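Local coordinates for protein telomerase reverse transcriptase (Candida tropicalis MYA-3404, PDB 6ZD1) that probably extends chromosome ends by copying the template of its own RNA subunit into telomeric DNA repeats, at residues K428-I431 and I432-C435; F456-Q460 and G461-G465; F532-H535 and E536-V539. All coordinates share one frame; numbering follows the deposited sequence.

Overall arrangement
Three local contacts illustrate how short pieces of chain are shaped within the reverse transcriptase region. Going from the N terminus, they come in series: none nests in or crosses another, and each joins residues no more than five apart. Contact 1 forms the first turns of helix 428-440, which packs on helices 263-298 and 349-359. Contact 2, with its centre about 19 Å from that of contact 1, folds the chain back at the end of strand 454-458, within the five-stranded sheet, on the way to helix 469-484. Contact 3 shapes the approach to strand 539-541, at one edge of the four-stranded sheet. Its centre lies about 23 Å from the centre of contact 2 and about 35 Å from that of contact 1.

Contact 1 (K428-I431 and I432-C435); sequences KNKI and IEVC
K430 and V434, one helical turn apart, make the closest side-chain meeting here, and it is an apolar one. The lysine sends CG anti to its own backbone N (chi1 -170°), turns at chi2, and so draws its chain along the valine: CE comes within 3.7 Å of V434 CG2, with CG and CD of K430 almost as near the same methyl. Elsewhere round the helix, I431 CG2 and C435 SG touch more lightly at 4.2 Å, and, separately, I432 CG1 approaches CG of K428 at the same separation.

The hydrogen bonds between 428-431 and 432-435 all run from backbone to backbone. N of I432 donates to O of K428 (2.9 Å), N of E433 to O of N429, N of V434 to O of K430 (2.7 Å) and N of C435 to O of I431. Four such i to i+4 bonds in succession define the opening turns of the alpha-helix 428-440. It lies between the polymerase motifs A and B', where telomerases carry their insertion in the fingers domain. S427, just before it, uses OG to hold N of K430.

Charge contributes at longer range. NZ of K430 stays 5.8 Å from OE1 of E433, too far for a salt bridge, although the attraction may still bias both chains. K428 NZ instead bonds to O of F360.

Apolar packing against the rest of the fold splits between two faces: K430, I431 and V434 reach helix 263-298, while I432 and C435 rest on I356 of helix 349-359.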
ATOM      1  N   LYS A 428      10.317  27.527  10.002  1.00 73.54           N
ATOM      2  CA  LYS A 428      11.468  26.648   9.837  1.00 70.99           C
ATOM      3  C   LYS A 428      11.919  26.064  11.169  1.00 73.54           C
ATOM      4  O   LYS A 428      12.397  24.924  11.214  1.00 74.22           O
ATOM      5  CB  LYS A 428      12.607  27.412   9.169  1.00 71.34           C
ATOM      6  CG  LYS A 428      13.904  26.641   9.058  1.00 71.67           C
ATOM      7  CD  LYS A 428      14.953  27.478   8.362  1.00 89.58           C
ATOM      8  CE  LYS A 428      16.338  26.887   8.532  1.00 98.31           C
ATOM      9  NZ  LYS A 428      17.368  27.723   7.856  1.00 94.47           N
ATOM     10  N   ASN A 429      11.753  26.810  12.264  1.00 72.79           N
ATOM     11  CA  ASN A 429      12.128  26.291  13.575  1.00 72.78           C
ATOM     12  C   ASN A 429      11.324  25.047  13.923  1.00 70.86           C
ATOM     13  O   ASN A 429      11.886  24.034  14.355  1.00 70.12           O
ATOM     14  CB  ASN A 429      11.941  27.362  14.647  1.00 85.09           C
ATOM     15  CG  ASN A 429      12.179  26.821  16.050  1.00 97.65           C
ATOM     16  OD1 ASN A 429      13.045  25.969  16.259  1.00101.43           O
ATOM     17  ND2 ASN A 429      11.401  27.302  17.012  1.00 95.80           N
ATOM     18  N   LYS A 430      10.000  25.110  13.756  1.00 73.05           N
ATOM     19  CA  LYS A 430       9.170  23.938  14.015  1.00 73.79           C
ATOM     20  C   LYS A 430       9.567  22.776  13.111  1.00 71.91           C
ATOM     21  O   LYS A 430       9.684  21.636  13.573  1.00 71.49           O
ATOM     22  CB  LYS A 430       7.693  24.285  13.827  1.00 75.49           C
ATOM     23  CG  LYS A 430       6.728  23.204  14.306  1.00 76.54           C
ATOM     24  CD  LYS A 430       6.763  23.066  15.825  1.00 77.65           C
ATOM     25  CE  LYS A 430       5.803  21.989  16.317  1.00 82.64           C
ATOM     26  NZ  LYS A 430       4.375  22.333  16.063  1.00100.43           N
ATOM     27  N   ILE A 431       9.805  23.057  11.825  1.00 70.24           N
ATOM     28  CA  ILE A 431      10.170  22.006  10.876  1.00 71.41           C
ATOM     29  C   ILE A 431      11.439  21.299  11.332  1.00 70.70           C
ATOM     30  O   ILE A 431      11.505  20.064  11.366  1.00 65.48           O
ATOM     31  CB  ILE A 431      10.327  22.588   9.460  1.00 68.79           C
ATOM     32  CG1 ILE A 431       8.972  23.021   8.904  1.00 70.13           C
ATOM     33  CG2 ILE A 431      10.980  21.577   8.536  1.00 65.57           C
ATOM     34  CD1 ILE A 431       9.085  23.891   7.684  1.00 71.59           C
ATOM     35  N   ILE A 432      12.463  22.072  11.703  1.00 65.43           N
ATOM     36  CA  ILE A 432      13.694  21.460  12.195  1.00 64.10           C
ATOM     37  C   ILE A 432      13.427  20.698  13.486  1.00 63.72           C
ATOM     38  O   ILE A 432      13.968  19.607  13.704  1.00 68.73           O
ATOM     39  CB  ILE A 432      14.789  22.526  12.385  1.00 63.02           C
ATOM     40  CG1 ILE A 432      15.163  23.161  11.046  1.00 65.68           C
ATOM     41  CG2 ILE A 432      16.019  21.913  13.039  1.00 60.70           C
ATOM     42  CD1 ILE A 432      15.673  22.171  10.026  1.00 63.60           C
ATOM     43  N   GLU A 433      12.575  21.247  14.355  1.00 64.90           N
ATOM     44  CA  GLU A 433      12.319  20.597  15.634  1.00 68.02           C
ATOM     45  C   GLU A 433      11.560  19.291  15.451  1.00 68.47           C
ATOM     46  O   GLU A 433      11.903  18.275  16.069  1.00 74.93           O
ATOM     47  CB  GLU A 433      11.547  21.539  16.555  1.00 81.06           C
ATOM     48  CG  GLU A 433      11.478  21.071  17.998  1.00 88.53           C
ATOM     49  CD  GLU A 433      10.736  22.045  18.890  1.00107.05           C
ATOM     50  OE1 GLU A 433       9.494  22.126  18.784  1.00 99.99           O
ATOM     51  OE2 GLU A 433      11.399  22.738  19.692  1.00110.29           O
ATOM     52  N   VAL A 434      10.536  19.290  14.593  1.00 66.35           N
ATOM     53  CA  VAL A 434       9.743  18.083  14.383  1.00 66.27           C
ATOM     54  C   VAL A 434      10.563  17.019  13.662  1.00 63.88           C
ATOM     55  O   VAL A 434      10.473  15.826  13.980  1.00 63.53           O
ATOM     56  CB  VAL A 434       8.448  18.424  13.624  1.00 70.85           C
ATOM     57  CG1 VAL A 434       7.651  17.164  13.318  1.00 68.02           C
ATOM     58  CG2 VAL A 434       7.617  19.397  14.434  1.00 72.41           C
ATOM     59  N   CYS A 435      11.379  17.427  12.687  1.00 62.95           N
ATOM     60  CA  CYS A 435      12.249  16.470  12.010  1.00 65.44           C
ATOM     61  C   CYS A 435      13.210  15.820  12.998  1.00 68.77           C
ATOM     62  O   CYS A 435      13.341  14.591  13.038  1.00 65.03           O
ATOM     63  CB  CYS A 435      13.016  17.159  10.880  1.00 68.04           C
ATOM     64  SG  CYS A 435      11.998  17.633   9.452  1.00 60.98           S
TER

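Contact 2 (F456-Q460 and G461-G465); sequences FKRKQ and GVFQG
R458 lies across one face of the F463 ring, and the two make the dense part of this reversal. CG of R458 sits 3.6 Å from the centroid of the F463 ring and 19° off its normal, a CH-pi contact. The arginine then bends at chi3, which swings the guanidinium round until its plane stands 80° from the ring. NH1 of R458 therefore comes up to F463 CE1 at 3.2 Å, with that carbon lying at the guanidinium edge.

The same bend turns the other nitrogens back on the chain. NE and NH2 of R458 grip O of Q460 side-on, at 3.0 Å and 3.1 Å respectively; NH2 lies nearly in line with the carbonyl, whereas NE stands above its plane. Two donors on one oxygen fix the peptide between Q460 and G461. The group is itself held from outside, by D345 through a salt bridge to NH2 and by Y212 OH through NH1.

The looser part is at Q460, which is partly exposed and whose CB points away from the following residues. Its chain, bent at chi2, nevertheless brings OE1 back to N of G461 (3.0 Å), which meets an in-plane lone pair. Q349 N also bonds to OE1. G461, at phi 98°, has the backbone shape that suits a residue without a side chain.

Beyond it, the chain runs through F463, where L217, C444 and C247 join the packing, to Q464 and G465, the Gln-Gly pair that marks motif B' of telomerase and other reverse transcriptases.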
ATOM      1  N   PHE A 456      11.644   0.406  22.990  1.00 90.13           N
ATOM      2  CA  PHE A 456      12.977   0.372  22.406  1.00 76.92           C
ATOM      3  C   PHE A 456      13.181   1.559  21.472  1.00 75.76           C
ATOM      4  O   PHE A 456      12.245   2.031  20.824  1.00 74.37           O
ATOM      5  CB  PHE A 456      13.218  -0.929  21.635  1.00 72.99           C
ATOM      6  CG  PHE A 456      13.471  -2.119  22.514  1.00 86.94           C
ATOM      7  CD1 PHE A 456      12.436  -2.712  23.223  1.00 91.34           C
ATOM      8  CD2 PHE A 456      14.742  -2.655  22.623  1.00 94.68           C
ATOM      9  CE1 PHE A 456      12.670  -3.810  24.033  1.00 90.57           C
ATOM     10  CE2 PHE A 456      14.981  -3.753  23.425  1.00101.42           C
ATOM     11  CZ  PHE A 456      13.944  -4.332  24.131  1.00 94.28           C
ATOM     12  N   LYS A 457      14.420   2.039  21.418  1.00 85.96           N
ATOM     13  CA  LYS A 457      14.837   3.097  20.511  1.00 70.84           C
ATOM     14  C   LYS A 457      15.899   2.553  19.560  1.00 76.07           C
ATOM     15  O   LYS A 457      16.554   1.547  19.841  1.00 91.33           O
ATOM     16  CB  LYS A 457      15.379   4.308  21.291  1.00 80.85           C
ATOM     17  CG  LYS A 457      15.526   5.586  20.476  1.00 82.82           C
ATOM     18  CD  LYS A 457      16.167   6.695  21.300  1.00 84.88           C
ATOM     19  CE  LYS A 457      15.263   7.139  22.440  1.00 82.69           C
ATOM     20  NZ  LYS A 457      14.019   7.796  21.945  1.00 82.65           N
ATOM     21  N   ARG A 458      16.067   3.227  18.426  1.00 77.28           N
ATOM     22  CA  ARG A 458      17.040   2.796  17.431  1.00 74.92           C
ATOM     23  C   ARG A 458      18.434   3.294  17.788  1.00 67.58           C
ATOM     24  O   ARG A 458      18.611   4.458  18.161  1.00 80.10           O
ATOM     25  CB  ARG A 458      16.647   3.304  16.046  1.00 64.65           C
ATOM     26  CG  ARG A 458      15.367   2.710  15.514  1.00 69.62           C
ATOM     27  CD  ARG A 458      15.298   2.861  14.010  1.00 69.22           C
ATOM     28  NE  ARG A 458      16.423   2.195  13.362  1.00 56.56           N
ATOM     29  CZ  ARG A 458      16.433   0.908  13.023  1.00 57.46           C
ATOM     30  NH1 ARG A 458      15.374   0.150  13.270  1.00 71.83           N
ATOM     31  NH2 ARG A 458      17.498   0.378  12.439  1.00 58.94           N
ATOM     32  N   LYS A 459      19.422   2.399  17.702  1.00 74.74           N
ATOM     33  CA  LYS A 459      20.814   2.827  17.804  1.00 76.04           C
ATOM     34  C   LYS A 459      21.200   3.713  16.626  1.00 71.57           C
ATOM     35  O   LYS A 459      21.909   4.715  16.794  1.00 65.00           O
ATOM     36  CB  LYS A 459      21.739   1.611  17.877  1.00 79.52           C
ATOM     37  CG  LYS A 459      21.501   0.706  19.077  1.00 91.22           C
ATOM     38  CD  LYS A 459      22.288  -0.593  18.958  1.00 95.39           C
ATOM     39  CE  LYS A 459      23.780  -0.339  18.789  1.00 87.64           C
ATOM     40  NZ  LYS A 459      24.549  -1.611  18.650  1.00 96.49           N
ATOM     41  N   GLN A 460      20.754   3.348  15.427  1.00 68.73           N
ATOM     42  CA  GLN A 460      21.058   4.084  14.209  1.00 65.37           C
ATOM     43  C   GLN A 460      19.958   3.790  13.201  1.00 59.06           C
ATOM     44  O   GLN A 460      19.327   2.732  13.249  1.00 67.08           O
ATOM     45  CB  GLN A 460      22.440   3.693  13.662  1.00 58.47           C
ATOM     46  CG  GLN A 460      22.856   4.352  12.358  1.00 53.66           C
ATOM     47  CD  GLN A 460      23.035   5.853  12.475  1.00 58.34           C
ATOM     48  OE1 GLN A 460      22.060   6.604  12.505  1.00 57.49           O
ATOM     49  NE2 GLN A 460      24.287   6.302  12.530  1.00 53.82           N
ATOM     50  N   GLY A 461      19.727   4.736  12.302  1.00 54.13           N
ATOM     51  CA  GLY A 461      18.739   4.560  11.259  1.00 60.55           C
ATOM     52  C   GLY A 461      17.417   5.218  11.598  1.00 53.79           C
ATOM     53  O   GLY A 461      17.264   5.943  12.584  1.00 54.22           O
ATOM     54  N   VAL A 462      16.435   4.929  10.754  1.00 53.06           N
ATOM     55  CA  VAL A 462      15.099   5.493  10.877  1.00 67.68           C
ATOM     56  C   VAL A 462      14.095   4.366  10.701  1.00 55.63           C
ATOM     57  O   VAL A 462      14.296   3.465   9.878  1.00 52.50           O
ATOM     58  CB  VAL A 462      14.863   6.623   9.850  1.00 69.23           C
ATOM     59  CG1 VAL A 462      13.391   6.984   9.758  1.00 69.08           C
ATOM     60  CG2 VAL A 462      15.679   7.849  10.227  1.00 56.83           C
ATOM     61  N   PHE A 463      13.029   4.402  11.495  1.00 64.63           N
ATOM     62  CA  PHE A 463      12.003   3.378  11.399  1.00 55.93           C
ATOM     63  C   PHE A 463      11.191   3.573  10.132  1.00 61.93           C
ATOM     64  O   PHE A 463      10.677   4.664   9.871  1.00 65.73           O
ATOM     65  CB  PHE A 463      11.083   3.434  12.614  1.00 59.01           C
ATOM     66  CG  PHE A 463      11.548   2.600  13.761  1.00 76.13           C
ATOM     67  CD1 PHE A 463      12.023   1.319  13.551  1.00 81.58           C
ATOM     68  CD2 PHE A 463      11.512   3.098  15.052  1.00 71.29           C
ATOM     69  CE1 PHE A 463      12.448   0.544  14.610  1.00 79.11           C
ATOM     70  CE2 PHE A 463      11.936   2.329  16.114  1.00 75.93           C
ATOM     71  CZ  PHE A 463      12.404   1.049  15.893  1.00 73.69           C
ATOM     72  N   GLN A 464      11.065   2.510   9.346  1.00 70.01           N
ATOM     73  CA  GLN A 464      10.141   2.527   8.227  1.00 56.75           C
ATOM     74  C   GLN A 464       8.718   2.442   8.760  1.00 60.12           C
ATOM     75  O   GLN A 464       8.419   1.617   9.629  1.00 70.70           O
ATOM     76  CB  GLN A 464      10.439   1.368   7.282  1.00 56.00           C
ATOM     77  CG  GLN A 464       9.752   1.473   5.939  1.00 80.33           C
ATOM     78  CD  GLN A 464      10.130   0.335   5.018  1.00 90.70           C
ATOM     79  OE1 GLN A 464      11.213  -0.241   5.140  1.00 95.37           O
ATOM     80  NE2 GLN A 464       9.236  -0.005   4.096  1.00 80.14           N
ATOM     81  N   GLY A 465       7.841   3.299   8.249  1.00 61.09           N
ATOM     82  CA  GLY A 465       6.466   3.367   8.714  1.00 61.99           C
ATOM     83  C   GLY A 465       6.077   4.669   9.381  1.00 62.51           C
ATOM     84  O   GLY A 465       4.880   4.884   9.625  1.00 65.32           O
TER

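Contact 3 (F532-H535 and E536-V539)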
ATOM      1  N   PHE A 532      25.381   1.572   2.207  1.00 69.22           N
ATOM      2  CA  PHE A 532      26.291   0.443   2.053  1.00 65.13           C
ATOM      3  C   PHE A 532      25.891  -0.327   0.803  1.00 69.69           C
ATOM      4  O   PHE A 532      24.786  -0.877   0.739  1.00 77.03           O
ATOM      5  CB  PHE A 532      26.252  -0.473   3.278  1.00 63.50           C
ATOM      6  CG  PHE A 532      26.794   0.156   4.531  1.00 73.23           C
ATOM      7  CD1 PHE A 532      25.960   0.854   5.391  1.00 70.66           C
ATOM      8  CD2 PHE A 532      28.135   0.035   4.858  1.00 75.71           C
ATOM      9  CE1 PHE A 532      26.456   1.426   6.548  1.00 69.37           C
ATOM     10  CE2 PHE A 532      28.636   0.607   6.016  1.00 67.78           C
ATOM     11  CZ  PHE A 532      27.799   1.303   6.858  1.00 60.22           C
ATOM     12  N   VAL A 533      26.790  -0.366  -0.181  1.00 66.24           N
ATOM     13  CA  VAL A 533      26.492  -0.993  -1.464  1.00 71.80           C
ATOM     14  C   VAL A 533      26.340  -2.497  -1.288  1.00 75.38           C
ATOM     15  O   VAL A 533      27.205  -3.165  -0.706  1.00 78.52           O
ATOM     16  CB  VAL A 533      27.587  -0.671  -2.492  1.00 73.92           C
ATOM     17  CG1 VAL A 533      27.251  -1.307  -3.844  1.00 63.85           C
ATOM     18  CG2 VAL A 533      27.758   0.828  -2.629  1.00 62.19           C
ATOM     19  N   ASN A 534      25.246  -3.039  -1.814  1.00 68.14           N
ATOM     20  CA  ASN A 534      25.006  -4.480  -1.819  1.00 74.31           C
ATOM     21  C   ASN A 534      25.807  -5.077  -2.973  1.00 68.49           C
ATOM     22  O   ASN A 534      25.308  -5.247  -4.085  1.00 73.83           O
ATOM     23  CB  ASN A 534      23.516  -4.766  -1.948  1.00 68.11           C
ATOM     24  CG  ASN A 534      23.172  -6.203  -1.641  1.00 79.37           C
ATOM     25  OD1 ASN A 534      24.038  -6.997  -1.271  1.00 76.58           O
ATOM     26  ND2 ASN A 534      21.899  -6.546  -1.784  1.00 82.95           N
ATOM     27  N   HIS A 535      27.072  -5.407  -2.694  1.00 65.24           N
ATOM     28  CA  HIS A 535      28.009  -5.752  -3.761  1.00 65.56           C
ATOM     29  C   HIS A 535      27.598  -7.024  -4.491  1.00 71.83           C
ATOM     30  O   HIS A 535      27.742  -7.117  -5.715  1.00 79.64           O
ATOM     31  CB  HIS A 535      29.422  -5.899  -3.199  1.00 59.03           C
ATOM     32  CG  HIS A 535      30.022  -4.612  -2.732  1.00 68.35           C
ATOM     33  ND1 HIS A 535      30.340  -4.375  -1.410  1.00 69.49           N
ATOM     34  CD2 HIS A 535      30.365  -3.489  -3.408  1.00 60.01           C
ATOM     35  CE1 HIS A 535      30.854  -3.164  -1.294  1.00 67.29           C
ATOM     36  NE2 HIS A 535      30.879  -2.604  -2.491  1.00 74.65           N
ATOM     37  N   GLU A 536      27.089  -8.019  -3.764  1.00 67.42           N
ATOM     38  CA  GLU A 536      26.717  -9.271  -4.411  1.00 64.74           C
ATOM     39  C   GLU A 536      25.548  -9.102  -5.374  1.00 67.30           C
ATOM     40  O   GLU A 536      25.350  -9.958  -6.243  1.00 69.11           O
ATOM     41  CB  GLU A 536      26.375 -10.330  -3.363  1.00 81.65           C
ATOM     42  CG  GLU A 536      25.178  -9.980  -2.496  1.00 93.69           C
ATOM     43  CD  GLU A 536      24.833 -11.079  -1.513  1.00115.60           C
ATOM     44  OE1 GLU A 536      25.355 -12.204  -1.670  1.00119.04           O
ATOM     45  OE2 GLU A 536      24.040 -10.818  -0.583  1.00122.83           O
ATOM     46  N   LYS A 537      24.774  -8.027  -5.246  1.00 69.94           N
ATOM     47  CA  LYS A 537      23.697  -7.743  -6.185  1.00 81.46           C
ATOM     48  C   LYS A 537      24.110  -6.790  -7.300  1.00 70.04           C
ATOM     49  O   LYS A 537      23.303  -6.523  -8.196  1.00 67.73           O
ATOM     50  CB  LYS A 537      22.487  -7.176  -5.436  1.00 78.47           C
ATOM     51  CG  LYS A 537      21.706  -8.222  -4.655  1.00 82.51           C
ATOM     52  CD  LYS A 537      21.293  -9.382  -5.553  1.00 91.90           C
ATOM     53  CE  LYS A 537      20.315 -10.311  -4.849  1.00103.43           C
ATOM     54  NZ  LYS A 537      20.874 -10.866  -3.586  1.00 87.03           N
ATOM     55  N   THR A 538      25.338  -6.275  -7.269  1.00 69.20           N
ATOM     56  CA  THR A 538      25.830  -5.421  -8.343  1.00 65.39           C
ATOM     57  C   THR A 538      25.898  -6.198  -9.653  1.00 74.66           C
ATOM     58  O   THR A 538      26.398  -7.325  -9.695  1.00 78.13           O
ATOM     59  CB  THR A 538      27.208  -4.867  -7.971  1.00 69.08           C
ATOM     60  OG1 THR A 538      27.066  -3.876  -6.945  1.00 71.22           O
ATOM     61  CG2 THR A 538      27.890  -4.249  -9.172  1.00 59.71           C
ATOM     62  N   VAL A 539      25.360  -5.606 -10.720  1.00 63.10           N
ATOM     63  CA  VAL A 539      25.347  -6.229 -12.039  1.00 70.82           C
ATOM     64  C   VAL A 539      25.886  -5.231 -13.057  1.00 69.90           C
ATOM     65  O   VAL A 539      25.492  -4.060 -13.054  1.00 64.52           O
ATOM     66  CB  VAL A 539      23.933  -6.703 -12.430  1.00 79.96           C
ATOM     67  CG1 VAL A 539      23.924  -7.273 -13.840  1.00 69.72           C
ATOM     68  CG2 VAL A 539      23.439  -7.744 -11.438  1.00 66.41           C
TER
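N534 reaches over the next turn of chain to touch both E536 and K537. From CB its path leads anti to the backbone N (chi1 -167°), which carries the amide carbon CG alongside the lysine, 3.9 Å from K537 CG. There the amide forks. OD1 of N534 meets the aliphatic part of the glutamate, 3.4 Å from E536 CG, with OE2 of E536 a little farther off and the carboxylate plane turned 61° from the amide. ND2 of N534 packs 3.3 Å from K537 CG, the two side chains running side by side in the same direction, and has a weak hydrogen bond to D339.

The backbone carrying these side chains makes consecutive turns. N534 is the centre of an inverse gamma turn; its O then accepts from N of K537 (3.1 Å), and O of H535 accepts from N of T538 (3.0 Å). In both bonds the donor stands above the carbonyl plane.

T538 brings the chain against I336 and F338, and V539 enters the edge strand beside K337. The Asn-x-x-Lys-Thr pattern, set against the motif A strand 334-339, identifies motif D of the telomerase palm.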